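Local coordinates for proline iminopeptidase (Streptomyces halstedii, PDB 3WMR), which hydrolyses amide bonds in polyketide substrates as the amidohydrolase VinJ and, like its relatives, is thought to release N-terminal proline from peptides, at residues Pro20-Gly25 against Tyr36-Asp41; Pro152-Ile157 against Asp244-Asp249; Pro257-Ile262 against Glu305-Tyr310. All coordinates share one frame; numbering follows the deposited sequence.

Interaction 1 of 3, residues Pro20-Gly25 against Tyr36-Asp41; sequences PPSAKG and YRVTGD
S22 and A23 both face V38, and this two-to-one pairing is a classic beta bulge at the open end of the antiparallel hairpin formed by strands 23-29 and 32-39. V38 O is gripped by two amides, from S22 N at 2.7 Å and from A23 N at 3.3 Å. Beyond the bulge, S22 OG donates to G40 O over 2.6 Å, in the carbonyl plane. In the other direction the pairing is regular: V38 N binds A23 O, while G25 and Y36 exchange both of their backbone bonds.

R37 reaches across to the residues that lead into the neighbouring strand. Its CB lies beside K24 CB in the non-hydrogen-bonded pair, and CG then meets P21 CB at 3.7 Å. Bends at chi2 and chi3 turn the guanidinium so that the P21 ring covers one of its faces, with P21 CD 3.5 Å from NH2. NH1 makes a weak bond to T39 OG1 within its own strand, and P20 N stands at the guanidinium edge. The opposite margin of strand 32-39 pairs with strand 76-80, whose H78 also touches R37.

On the A23 and V38 side, Y36 has its CG between the backbone N and the carbonyl carbon (chi1 75°), which lays the ring back against G25, its CD1 3.3 Å from G25 O. A serine in its place would probably uncover the K24-G25 peptide and remove the ring's contact with Y79 of strand 76-80.

Backbone bonds thus set the register, whereas the side chains add mostly van der Waals cover. K24 NZ and R37 NH2, 5.4 Å apart, carry like charges on the same face and are likely to repel mildly, so this side-chain pair probably adds little to the strand pairing.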
ATOM      1  N   PRO A  20      -9.977  -1.404 -17.532  1.00 56.76           N
ATOM      2  CA  PRO A  20     -10.852  -0.675 -18.461  1.00 56.03           C
ATOM      3  C   PRO A  20     -11.951   0.127 -17.725  1.00 53.19           C
ATOM      4  O   PRO A  20     -13.025  -0.408 -17.472  1.00 51.34           O
ATOM      5  CB  PRO A  20     -11.450  -1.797 -19.324  1.00 57.75           C
ATOM      6  CG  PRO A  20     -11.425  -3.003 -18.438  1.00 57.51           C
ATOM      7  CD  PRO A  20     -10.217  -2.860 -17.555  1.00 56.44           C
ATOM      8  N   PRO A  21     -11.686   1.412 -17.403  1.00 51.68           N
ATOM      9  CA  PRO A  21     -12.470   2.216 -16.439  1.00 49.59           C
ATOM     10  C   PRO A  21     -13.793   2.842 -16.906  1.00 49.91           C
ATOM     11  O   PRO A  21     -13.887   3.355 -18.018  1.00 52.13           O
ATOM     12  CB  PRO A  21     -11.497   3.334 -16.055  1.00 50.45           C
ATOM     13  CG  PRO A  21     -10.619   3.499 -17.245  1.00 51.67           C
ATOM     14  CD  PRO A  21     -10.516   2.156 -17.911  1.00 52.59           C
ATOM     15  N   SER A  22     -14.790   2.842 -16.024  1.00 47.74           N
ATOM     16  CA  SER A  22     -16.089   3.419 -16.329  1.00 47.61           C
ATOM     17  C   SER A  22     -16.084   4.935 -16.128  1.00 47.88           C
ATOM     18  O   SER A  22     -16.986   5.620 -16.599  1.00 50.33           O
ATOM     19  CB  SER A  22     -17.190   2.760 -15.483  1.00 46.87           C
ATOM     20  OG  SER A  22     -17.200   3.253 -14.147  1.00 47.70           O
ATOM     21  N   ALA A  23     -15.075   5.449 -15.428  1.00 46.00           N
ATOM     22  CA  ALA A  23     -14.906   6.889 -15.228  1.00 45.17           C
ATOM     23  C   ALA A  23     -13.502   7.201 -14.697  1.00 44.93           C
ATOM     24  O   ALA A  23     -12.897   6.382 -14.005  1.00 40.85           O
ATOM     25  CB  ALA A  23     -15.966   7.418 -14.271  1.00 44.54           C
ATOM     26  N   LYS A  24     -12.983   8.378 -15.045  1.00 46.43           N
ATOM     27  CA  LYS A  24     -11.691   8.839 -14.540  1.00 46.91           C
ATOM     28  C   LYS A  24     -11.578  10.352 -14.640  1.00 48.03           C
ATOM     29  O   LYS A  24     -12.271  10.983 -15.429  1.00 51.03           O
ATOM     30  CB  LYS A  24     -10.545   8.187 -15.302  1.00 48.22           C
ATOM     31  CG  LYS A  24     -10.441   8.613 -16.757  1.00 51.49           C
ATOM     32  CD  LYS A  24      -9.194   8.051 -17.425  1.00 53.71           C
ATOM     33  CE  LYS A  24      -9.201   6.531 -17.422  1.00 54.40           C
ATOM     34  NZ  LYS A  24      -8.204   5.942 -18.358  1.00 56.32           N
ATOM     35  N   GLY A  25     -10.684  10.928 -13.850  1.00 46.69           N
ATOM     36  CA  GLY A  25     -10.501  12.371 -13.826  1.00 46.00           C
ATOM     37  C   GLY A  25      -9.855  12.786 -12.531  1.00 44.70           C
ATOM     38  O   GLY A  25      -9.144  11.993 -11.907  1.00 42.90           O
ATOM     39  N   TYR A  36      -8.297  10.032  -9.885  1.00 36.25           N
ATOM     40  CA  TYR A  36      -9.002   8.781  -9.578  1.00 36.51           C
ATOM     41  C   TYR A  36      -9.465   8.062 -10.840  1.00 36.69           C
ATOM     42  O   TYR A  36      -9.456   8.609 -11.944  1.00 38.60           O
ATOM     43  CB  TYR A  36     -10.231   9.067  -8.701  1.00 35.64           C
ATOM     44  CG  TYR A  36     -11.365   9.681  -9.499  1.00 37.35           C
ATOM     45  CD1 TYR A  36     -11.427  11.056  -9.701  1.00 38.66           C
ATOM     46  CD2 TYR A  36     -12.346   8.884 -10.089  1.00 37.12           C
ATOM     47  CE1 TYR A  36     -12.438  11.628 -10.456  1.00 39.68           C
ATOM     48  CE2 TYR A  36     -13.362   9.446 -10.846  1.00 38.07           C
ATOM     49  CZ  TYR A  36     -13.399  10.820 -11.024  1.00 39.27           C
ATOM     50  OH  TYR A  36     -14.396  11.401 -11.759  1.00 40.01           O
ATOM     51  N   ARG A  37      -9.931   6.840 -10.642  1.00 38.02           N
ATOM     52  CA  ARG A  37     -10.507   6.030 -11.707  1.00 38.07           C
ATOM     53  C   ARG A  37     -11.483   5.012 -11.085  1.00 36.60           C
ATOM     54  O   ARG A  37     -11.152   4.359 -10.085  1.00 35.55           O
ATOM     55  CB  ARG A  37      -9.360   5.345 -12.463  1.00 40.74           C
ATOM     56  CG  ARG A  37      -9.628   3.938 -12.950  1.00 42.21           C
ATOM     57  CD  ARG A  37      -8.432   3.027 -12.752  1.00 42.42           C
ATOM     58  NE  ARG A  37      -7.893   2.559 -14.020  1.00 45.47           N
ATOM     59  CZ  ARG A  37      -8.367   1.541 -14.736  1.00 45.25           C
ATOM     60  NH1 ARG A  37      -9.419   0.836 -14.342  1.00 44.95           N
ATOM     61  NH2 ARG A  37      -7.768   1.223 -15.870  1.00 47.69           N
ATOM     62  N   VAL A  38     -12.673   4.881 -11.669  1.00 34.56           N
ATOM     63  CA  VAL A  38     -13.646   3.873 -11.249  1.00 33.16           C
ATOM     64  C   VAL A  38     -13.753   2.786 -12.308  1.00 34.19           C
ATOM     65  O   VAL A  38     -13.812   3.075 -13.518  1.00 34.64           O
ATOM     66  CB  VAL A  38     -15.048   4.477 -11.026  1.00 32.65           C
ATOM     67  CG1 VAL A  38     -16.018   3.404 -10.557  1.00 32.48           C
ATOM     68  CG2 VAL A  38     -14.995   5.633 -10.031  1.00 32.33           C
ATOM     69  N   THR A  39     -13.758   1.536 -11.859  1.00 33.09           N
ATOM     70  CA  THR A  39     -14.071   0.411 -12.734  1.00 33.95           C
ATOM     71  C   THR A  39     -15.374  -0.208 -12.242  1.00 36.16           C
ATOM     72  O   THR A  39     -15.558  -0.396 -11.033  1.00 34.30           O
ATOM     73  CB  THR A  39     -12.940  -0.622 -12.749  1.00 32.74           C
ATOM     74  OG1 THR A  39     -11.689   0.058 -12.904  1.00 32.10           O
ATOM     75  CG2 THR A  39     -13.128  -1.595 -13.893  1.00 33.80           C
ATOM     76  N   GLY A  40     -16.280  -0.492 -13.178  1.00 38.04           N
ATOM     77  CA  GLY A  40     -17.631  -0.960 -12.853  1.00 39.47           C
ATOM     78  C   GLY A  40     -18.562   0.196 -12.530  1.00 40.34           C
ATOM     79  O   GLY A  40     -18.249   1.354 -12.805  1.00 40.34           O
ATOM     80  N   ASP A  41     -19.704  -0.120 -11.926  1.00 43.24           N
ATOM     81  CA  ASP A  41     -20.772   0.857 -11.697  1.00 46.85           C
ATOM     82  C   ASP A  41     -20.907   1.179 -10.205  1.00 46.53           C
ATOM     83  O   ASP A  41     -21.301   0.318  -9.430  1.00 46.39           O
ATOM     84  CB  ASP A  41     -22.082   0.285 -12.260  1.00 49.63           C
ATOM     85  CG  ASP A  41     -23.222   1.299 -12.284  1.00 53.65           C
ATOM     86  OD1 ASP A  41     -23.090   2.410 -11.711  1.00 54.85           O
ATOM     87  OD2 ASP A  41     -24.273   0.971 -12.883  1.00 58.40           O
TER

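Interaction 2 of 3, residues Pro152-Ile157 against Asp244-Asp249; sequences PASMKI and DWSVED. With P4G (1-ethoxy-2-(2-ethoxyethoxy)ethane), chain E.
S154 and S246 lie with their CA atoms 4.0 Å apart in a single backbone bridge, flanked by two nearly straight bonds, M155 N to W245 O (2.8 Å) and V247 N to A153 O (2.9 Å). Two small motifs meet here: S154 is the N-cap of helix 155-166, and S246 begins an ST turn. The bridge ties the start of that helix, just after strand 143-149 of the alpha/beta hydrolase sheet, to the loop leading into strand 258-263.

S154 holds its OG anti to the backbone N (chi1 167°), where it can accept weak capping bonds from K156 N and I157 N. S246 OG in turn accepts from E248 N at 3.2 Å, and the same oxygen lies against S154 CB. A water joins S154 OG to E248 OE1, to which it donates, linking cap and turn.

At the solvent side K156 bends at its last torsion to bring NZ to D244 OD1, a 2.7 Å salt bridge made from above the carboxylate plane. Facing inward, M155 lays CB and CG against W245 O before its chain curls away toward M130 of helix 127-137; its side chain is about 7 Å from that of S126, the predicted nucleophile.

W245 carries the contact into the ligand pocket, which T241 and S246 share. V247 CG1 lies over the rim of one face of the indole, and at the ring's edge NE1 donates a weak bond, 3.3 Å long, to ether oxygen O2 of the bound 1-ethoxy-2-(2-ethoxyethoxy)ethane.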
ATOM      1  N   PRO A 152       2.667  -3.424   7.313  1.00 20.39           N
ATOM      2  CA  PRO A 152       3.109  -3.586   8.696  1.00 20.89           C
ATOM      3  C   PRO A 152       2.285  -2.725   9.639  1.00 20.31           C
ATOM      4  O   PRO A 152       1.714  -1.742   9.199  1.00 19.46           O
ATOM      5  CB  PRO A 152       4.537  -3.042   8.654  1.00 20.85           C
ATOM      6  CG  PRO A 152       4.454  -1.924   7.676  1.00 20.92           C
ATOM      7  CD  PRO A 152       3.451  -2.383   6.624  1.00 20.89           C
ATOM      8  N   ALA A 153       2.259  -3.076  10.923  1.00 21.53           N
ATOM      9  CA  ALA A 153       1.602  -2.237  11.944  1.00 22.06           C
ATOM     10  C   ALA A 153       2.549  -1.183  12.509  1.00 22.55           C
ATOM     11  O   ALA A 153       2.111  -0.207  13.115  1.00 23.60           O
ATOM     12  CB  ALA A 153       1.067  -3.095  13.081  1.00 23.00           C
ATOM     13  N   SER A 154       3.846  -1.379  12.299  1.00 22.96           N
ATOM     14  CA  SER A 154       4.877  -0.490  12.838  1.00 22.86           C
ATOM     15  C   SER A 154       6.117  -0.490  11.965  1.00 22.61           C
ATOM     16  O   SER A 154       6.663  -1.535  11.666  1.00 22.30           O
ATOM     17  CB  SER A 154       5.284  -0.956  14.223  1.00 23.53           C
ATOM     18  OG  SER A 154       6.474  -0.302  14.656  1.00 23.87           O
ATOM     19  N   MET A 155       6.592   0.691  11.603  1.00 23.71           N
ATOM     20  CA  MET A 155       7.859   0.787  10.873  1.00 24.33           C
ATOM     21  C   MET A 155       9.065   0.414  11.736  1.00 24.80           C
ATOM     22  O   MET A 155      10.122   0.060  11.202  1.00 23.09           O
ATOM     23  CB  MET A 155       8.023   2.178  10.261  1.00 24.37           C
ATOM     24  CG  MET A 155       6.918   2.535   9.276  1.00 23.83           C
ATOM     25  SD  MET A 155       6.495   1.256   8.066  1.00 22.89           S
ATOM     26  CE  MET A 155       7.978   1.221   7.013  1.00 22.70           C
ATOM     27  N   LYS A 156       8.915   0.455  13.066  1.00 25.58           N
ATOM     28  CA  LYS A 156       9.979  -0.033  13.946  1.00 26.51           C
ATOM     29  C   LYS A 156      10.161  -1.529  13.818  1.00 25.64           C
ATOM     30  O   LYS A 156      11.295  -2.016  13.652  1.00 25.54           O
ATOM     31  CB  LYS A 156       9.686   0.292  15.419  1.00 30.04           C
ATOM     32  CG  LYS A 156       9.794   1.756  15.738  1.00 33.47           C
ATOM     33  CD  LYS A 156       9.657   2.002  17.243  1.00 38.04           C
ATOM     34  CE  LYS A 156       9.559   3.486  17.535  1.00 42.03           C
ATOM     35  NZ  LYS A 156      10.809   4.209  17.131  1.00 44.53           N
ATOM     36  N   ILE A 157       9.052  -2.263  13.905  1.00 23.89           N
ATOM     37  CA  ILE A 157       9.092  -3.700  13.727  1.00 23.47           C
ATOM     38  C   ILE A 157       9.541  -4.005  12.283  1.00 23.12           C
ATOM     39  O   ILE A 157      10.312  -4.932  12.059  1.00 22.82           O
ATOM     40  CB  ILE A 157       7.727  -4.361  14.008  1.00 23.38           C
ATOM     41  CG1 ILE A 157       7.293  -4.133  15.466  1.00 23.71           C
ATOM     42  CG2 ILE A 157       7.800  -5.853  13.739  1.00 23.38           C
ATOM     43  CD1 ILE A 157       5.862  -4.540  15.751  1.00 23.94           C
ATOM     44  N   ASP A 244       9.992   5.923  12.427  1.00 31.03           N
ATOM     45  CA  ASP A 244       9.609   5.491  13.775  1.00 32.97           C
ATOM     46  C   ASP A 244       8.097   5.281  13.921  1.00 31.75           C
ATOM     47  O   ASP A 244       7.599   5.008  15.011  1.00 32.99           O
ATOM     48  CB  ASP A 244      10.124   6.518  14.805  1.00 34.83           C
ATOM     49  CG  ASP A 244      11.651   6.491  14.941  1.00 38.08           C
ATOM     50  OD1 ASP A 244      12.204   5.401  15.216  1.00 41.65           O
ATOM     51  OD2 ASP A 244      12.310   7.542  14.769  1.00 40.37           O
ATOM     52  N   TRP A 245       7.360   5.386  12.827  1.00 29.08           N
ATOM     53  CA  TRP A 245       5.910   5.468  12.923  1.00 28.74           C
ATOM     54  C   TRP A 245       5.216   4.111  13.140  1.00 27.72           C
ATOM     55  O   TRP A 245       5.534   3.111  12.484  1.00 24.23           O
ATOM     56  CB  TRP A 245       5.374   6.153  11.676  1.00 29.28           C
ATOM     57  CG  TRP A 245       3.913   6.423  11.705  1.00 30.19           C
ATOM     58  CD1 TRP A 245       3.216   7.111  12.664  1.00 30.99           C
ATOM     59  CD2 TRP A 245       2.963   6.041  10.710  1.00 29.22           C
ATOM     60  NE1 TRP A 245       1.888   7.168  12.330  1.00 30.64           N
ATOM     61  CE2 TRP A 245       1.703   6.514  11.136  1.00 29.93           C
ATOM     62  CE3 TRP A 245       3.055   5.338   9.498  1.00 28.82           C
ATOM     63  CZ2 TRP A 245       0.546   6.315  10.395  1.00 29.13           C
ATOM     64  CZ3 TRP A 245       1.902   5.137   8.759  1.00 28.34           C
ATOM     65  CH2 TRP A 245       0.661   5.618   9.213  1.00 28.79           C
ATOM     66  N   SER A 246       4.249   4.109  14.056  1.00 27.01           N
ATOM     67  CA  SER A 246       3.447   2.927  14.360  1.00 27.61           C
ATOM     68  C   SER A 246       1.966   3.290  14.406  1.00 28.25           C
ATOM     69  O   SER A 246       1.610   4.367  14.901  1.00 29.81           O
ATOM     70  CB  SER A 246       3.861   2.358  15.706  1.00 28.03           C
ATOM     71  OG  SER A 246       3.059   1.255  16.051  1.00 28.18           O
ATOM     72  N   VAL A 247       1.104   2.402  13.911  1.00 26.93           N
ATOM     73  CA  VAL A 247      -0.362   2.591  14.041  1.00 27.08           C
ATOM     74  C   VAL A 247      -0.991   1.738  15.162  1.00 27.71           C
ATOM     75  O   VAL A 247      -2.218   1.745  15.342  1.00 28.78           O
ATOM     76  CB  VAL A 247      -1.116   2.348  12.699  1.00 25.71           C
ATOM     77  CG1 VAL A 247      -0.604   3.304  11.629  1.00 24.71           C
ATOM     78  CG2 VAL A 247      -0.998   0.899  12.235  1.00 24.91           C
ATOM     79  N   GLU A 248      -0.152   1.057  15.942  1.00 28.17           N
ATOM     80  CA  GLU A 248      -0.608   0.092  16.932  1.00 28.72           C
ATOM     81  C   GLU A 248      -1.613   0.707  17.921  1.00 30.86           C
ATOM     82  O   GLU A 248      -2.542   0.032  18.358  1.00 29.95           O
ATOM     83  CB  GLU A 248       0.578  -0.483  17.702  1.00 29.08           C
ATOM     84  CG  GLU A 248       1.520  -1.361  16.886  1.00 28.87           C
ATOM     85  CD  GLU A 248       2.857  -1.556  17.572  1.00 29.04           C
ATOM     86  OE1 GLU A 248       3.681  -0.623  17.566  1.00 29.93           O
ATOM     87  OE2 GLU A 248       3.089  -2.640  18.135  1.00 30.26           O
ATOM     88  N   ASP A 249      -1.432   1.982  18.252  1.00 32.00           N
ATOM     89  CA  ASP A 249      -2.263   2.636  19.273  1.00 34.50           C
ATOM     90  C   ASP A 249      -3.700   2.887  18.842  1.00 32.94           C
ATOM     91  O   ASP A 249      -4.580   2.998  19.685  1.00 33.14           O
ATOM     92  CB  ASP A 249      -1.626   3.951  19.722  1.00 37.27           C
ATOM     93  CG  ASP A 249      -0.389   3.734  20.590  1.00 41.09           C
ATOM     94  OD1 ASP A 249      -0.224   2.634  21.180  1.00 43.71           O
ATOM     95  OD2 ASP A 249       0.428   4.675  20.690  1.00 45.32           O
TER
HETATM   96  C8  P4G E 402       5.948   9.954  12.101  1.00 48.96           C
HETATM   97  C7  P4G E 402       4.833  10.342  13.047  1.00 50.61           C
HETATM   98  O4  P4G E 402       3.699  10.882  12.347  1.00 53.16           O
HETATM   99  C6  P4G E 402       2.667  11.336  13.240  1.00 52.79           C
HETATM  100  C5  P4G E 402       1.323  11.540  12.531  1.00 52.08           C
HETATM  101  O3  P4G E 402       0.424  10.475  12.850  1.00 52.39           O
HETATM  102  C4  P4G E 402      -0.964  10.781  12.704  1.00 52.03           C
HETATM  103  C3  P4G E 402      -1.792   9.498  12.839  1.00 51.31           C
HETATM  104  O2  P4G E 402      -1.017   8.421  13.403  1.00 49.93           O
HETATM  105  C2  P4G E 402      -1.721   7.647  14.382  1.00 49.45           C
HETATM  106  C1  P4G E 402      -0.809   6.573  14.938  1.00 48.68           C
HETATM  107  O   HOH W   1       6.337  -0.371  17.253  1.00 28.25           O

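Interaction 3 of 3, residues Pro257-Ile262 against Glu305-Tyr310; sequences PTMVLI and EVMIDY
P257 and Y310 are joined by the one hydrogen bond of this contact, which otherwise rests on apolar and aromatic packing between strand 258-263 and helix 300-312. The pair illustrates the layered alpha/beta hydrolase fold: strand and helix segments run antiparallel at 172°, with their axes 10.8 Å apart, so that side chains from each fill the layer between.

The polar part is at P257. Y310 OH donates to P257 O over 2.7 Å, approaching from above the carbonyl plane rather than along a lone pair. The acceptor itself lies at the edge of the phenol ring, and this bond tethers the far end of the ring to the backbone.

The aromatic part belongs to M259. Its CB stands over one face of the Y310 ring, 4.2 Å from the centroid, in a CH-pi contact. With CG anti to the backbone N (chi1 -180°), the chain runs toward the helix, past Y310 in the opposite sense, and a bend at chi3 folds CE back to within 3.4 Å of Y310 CB. SD keeps an oblique Met-aromatic relation to the same ring, 5.0 Å from its centre.

The purely apolar part is carried by V306 and M307. V306 CG1 meets L261 CD1 tip to tip at 3.6 Å and also touches M259 SD, while M307 SD lies against M259 CE. V147 of the adjoining strand 143-149 touches both M259 and Y310.

D266, predicted to be in the active site, follows this strand, as the catalytic acid does in the canonical fold. Sulfur, methyl and ring surfaces fit by shape and make few directional demands, so the tyrosine hydroxyl probably supplies most of the directional specificity.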
ATOM      1  N   PRO A 257     -15.053  -5.509  10.441  1.00 23.13           N
ATOM      2  CA  PRO A 257     -14.292  -6.706  10.197  1.00 22.85           C
ATOM      3  C   PRO A 257     -13.097  -6.393   9.284  1.00 21.98           C
ATOM      4  O   PRO A 257     -13.242  -5.775   8.216  1.00 20.75           O
ATOM      5  CB  PRO A 257     -15.295  -7.658   9.521  1.00 22.92           C
ATOM      6  CG  PRO A 257     -16.571  -6.915   9.387  1.00 23.41           C
ATOM      7  CD  PRO A 257     -16.327  -5.482   9.706  1.00 22.62           C
ATOM      8  N   THR A 258     -11.934  -6.834   9.738  1.00 21.78           N
ATOM      9  CA  THR A 258     -10.667  -6.514   9.132  1.00 21.61           C
ATOM     10  C   THR A 258     -10.002  -7.799   8.663  1.00 21.54           C
ATOM     11  O   THR A 258     -10.102  -8.841   9.334  1.00 22.00           O
ATOM     12  CB  THR A 258      -9.775  -5.760  10.140  1.00 21.63           C
ATOM     13  OG1 THR A 258     -10.422  -4.533  10.515  1.00 21.24           O
ATOM     14  CG2 THR A 258      -8.398  -5.450   9.531  1.00 21.84           C
ATOM     15  N   MET A 259      -9.346  -7.747   7.502  1.00 21.65           N
ATOM     16  CA  MET A 259      -8.582  -8.908   7.018  1.00 21.36           C
ATOM     17  C   MET A 259      -7.110  -8.528   6.839  1.00 21.37           C
ATOM     18  O   MET A 259      -6.807  -7.520   6.186  1.00 20.37           O
ATOM     19  CB  MET A 259      -9.127  -9.462   5.691  1.00 22.03           C
ATOM     20  CG  MET A 259      -8.335 -10.667   5.192  1.00 22.07           C
ATOM     21  SD  MET A 259      -9.027 -11.608   3.802  1.00 23.68           S
ATOM     22  CE  MET A 259      -9.324 -10.269   2.658  1.00 22.07           C
ATOM     23  N   VAL A 260      -6.213  -9.329   7.430  1.00 21.38           N
ATOM     24  CA  VAL A 260      -4.781  -9.205   7.201  1.00 22.15           C
ATOM     25  C   VAL A 260      -4.398 -10.216   6.130  1.00 22.75           C
ATOM     26  O   VAL A 260      -4.670 -11.406   6.290  1.00 22.90           O
ATOM     27  CB  VAL A 260      -3.965  -9.490   8.470  1.00 23.38           C
ATOM     28  CG1 VAL A 260      -2.467  -9.444   8.171  1.00 23.94           C
ATOM     29  CG2 VAL A 260      -4.335  -8.498   9.571  1.00 22.53           C
ATOM     30  N   LEU A 261      -3.796  -9.731   5.049  1.00 22.38           N
ATOM     31  CA  LEU A 261      -3.418 -10.567   3.921  1.00 23.62           C
ATOM     32  C   LEU A 261      -1.977 -10.253   3.592  1.00 24.11           C
ATOM     33  O   LEU A 261      -1.654  -9.112   3.255  1.00 23.26           O
ATOM     34  CB  LEU A 261      -4.309 -10.283   2.710  1.00 23.71           C
ATOM     35  CG  LEU A 261      -4.160 -11.224   1.496  1.00 25.10           C
ATOM     36  CD1 LEU A 261      -5.502 -11.340   0.789  1.00 25.08           C
ATOM     37  CD2 LEU A 261      -3.090 -10.774   0.511  1.00 25.61           C
ATOM     38  N   ILE A 262      -1.116 -11.263   3.706  1.00 24.42           N
ATOM     39  CA  ILE A 262       0.288 -11.124   3.365  1.00 24.45           C
ATOM     40  C   ILE A 262       0.700 -12.310   2.515  1.00 25.29           C
ATOM     41  O   ILE A 262      -0.041 -13.315   2.399  1.00 24.99           O
ATOM     42  CB  ILE A 262       1.191 -11.033   4.624  1.00 25.18           C
ATOM     43  CG1 ILE A 262       1.040 -12.296   5.482  1.00 26.06           C
ATOM     44  CG2 ILE A 262       0.852  -9.803   5.468  1.00 24.64           C
ATOM     45  CD1 ILE A 262       2.052 -12.404   6.595  1.00 26.22           C
ATOM     46  N   GLU A 305      -9.848 -14.937  -5.330  1.00 33.25           N
ATOM     47  CA  GLU A 305     -10.714 -15.806  -4.530  1.00 34.38           C
ATOM     48  C   GLU A 305     -10.777 -15.369  -3.060  1.00 32.41           C
ATOM     49  O   GLU A 305     -11.846 -15.359  -2.450  1.00 31.06           O
ATOM     50  CB  GLU A 305     -10.242 -17.262  -4.589  1.00 38.35           C
ATOM     51  CG  GLU A 305     -10.493 -17.968  -5.917  1.00 42.33           C
ATOM     52  CD  GLU A 305      -9.817 -19.335  -6.010  1.00 46.49           C
ATOM     53  OE1 GLU A 305      -9.089 -19.730  -5.063  1.00 48.66           O
ATOM     54  OE2 GLU A 305     -10.009 -20.019  -7.045  1.00 48.79           O
ATOM     55  N   VAL A 306      -9.628 -15.022  -2.492  1.00 30.86           N
ATOM     56  CA  VAL A 306      -9.569 -14.657  -1.077  1.00 29.27           C
ATOM     57  C   VAL A 306     -10.334 -13.361  -0.849  1.00 27.29           C
ATOM     58  O   VAL A 306     -11.164 -13.282   0.040  1.00 26.82           O
ATOM     59  CB  VAL A 306      -8.121 -14.547  -0.575  1.00 29.35           C
ATOM     60  CG1 VAL A 306      -8.069 -13.895   0.811  1.00 28.99           C
ATOM     61  CG2 VAL A 306      -7.489 -15.925  -0.519  1.00 30.41           C
ATOM     62  N   MET A 307     -10.089 -12.376  -1.704  1.00 26.99           N
ATOM     63  CA  MET A 307     -10.786 -11.107  -1.643  1.00 26.11           C
ATOM     64  C   MET A 307     -12.294 -11.255  -1.792  1.00 26.33           C
ATOM     65  O   MET A 307     -13.056 -10.754  -0.967  1.00 24.84           O
ATOM     66  CB  MET A 307     -10.235 -10.148  -2.694  1.00 26.05           C
ATOM     67  CG  MET A 307      -8.897  -9.525  -2.318  1.00 26.39           C
ATOM     68  SD  MET A 307      -8.994  -8.504  -0.824  1.00 26.09           S
ATOM     69  CE  MET A 307     -10.116  -7.223  -1.355  1.00 25.63           C
ATOM     70  N   ILE A 308     -12.735 -11.964  -2.827  1.00 26.55           N
ATOM     71  CA  ILE A 308     -14.170 -12.140  -3.042  1.00 28.00           C
ATOM     72  C   ILE A 308     -14.850 -12.817  -1.848  1.00 28.65           C
ATOM     73  O   ILE A 308     -15.944 -12.406  -1.437  1.00 27.15           O
ATOM     74  CB  ILE A 308     -14.457 -12.937  -4.333  1.00 29.30           C
ATOM     75  CG1 ILE A 308     -14.017 -12.134  -5.552  1.00 29.46           C
ATOM     76  CG2 ILE A 308     -15.938 -13.286  -4.439  1.00 30.72           C
ATOM     77  CD1 ILE A 308     -14.672 -10.780  -5.693  1.00 28.44           C
ATOM     78  N   ASP A 309     -14.199 -13.845  -1.296  1.00 30.39           N
ATOM     79  CA  ASP A 309     -14.690 -14.554  -0.107  1.00 31.21           C
ATOM     80  C   ASP A 309     -14.879 -13.597   1.087  1.00 29.13           C
ATOM     81  O   ASP A 309     -15.917 -13.605   1.756  1.00 26.70           O
ATOM     82  CB  ASP A 309     -13.717 -15.680   0.244  1.00 34.46           C
ATOM     83  CG  ASP A 309     -14.244 -16.597   1.329  1.00 38.18           C
ATOM     84  OD1 ASP A 309     -14.883 -17.616   0.976  1.00 41.95           O
ATOM     85  OD2 ASP A 309     -14.021 -16.303   2.531  1.00 39.40           O
ATOM     86  N   TYR A 310     -13.879 -12.755   1.332  1.00 27.51           N
ATOM     87  CA  TYR A 310     -13.970 -11.749   2.389  1.00 25.00           C
ATOM     88  C   TYR A 310     -15.070 -10.732   2.050  1.00 24.52           C
ATOM     89  O   TYR A 310     -15.935 -10.427   2.888  1.00 22.76           O
ATOM     90  CB  TYR A 310     -12.619 -11.030   2.579  1.00 25.16           C
ATOM     91  CG  TYR A 310     -12.751  -9.748   3.366  1.00 24.47           C
ATOM     92  CD1 TYR A 310     -12.867  -9.778   4.757  1.00 24.63           C
ATOM     93  CD2 TYR A 310     -12.830  -8.519   2.727  1.00 23.54           C
ATOM     94  CE1 TYR A 310     -13.032  -8.616   5.492  1.00 24.49           C
ATOM     95  CE2 TYR A 310     -12.996  -7.353   3.452  1.00 24.05           C
ATOM     96  CZ  TYR A 310     -13.100  -7.403   4.839  1.00 24.62           C
ATOM     97  OH  TYR A 310     -13.257  -6.232   5.572  1.00 24.78           O
TER

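How the interactions relate
Interactions 1 and 3 reach the same mixed sheet by different means: the first pairs the outermost strand, 23-29, with its neighbour 32-39, the second covers strand 258-263 with a helix. Their centres lie 23 Å apart. Interaction 2 involves neither sheet pairing nor helix packing on a strand; it joins a helix start to a loop, on the opposite side of the chain's centre from interaction 1. Chemistry follows place. Surface-lying interaction 1 relies on main-chain bonds, buried interaction 3 on apolar side chains, and partly buried interaction 2, which includes two residues of the ligand pocket, mixes backbone bonds, a salt bridge and a bridging water.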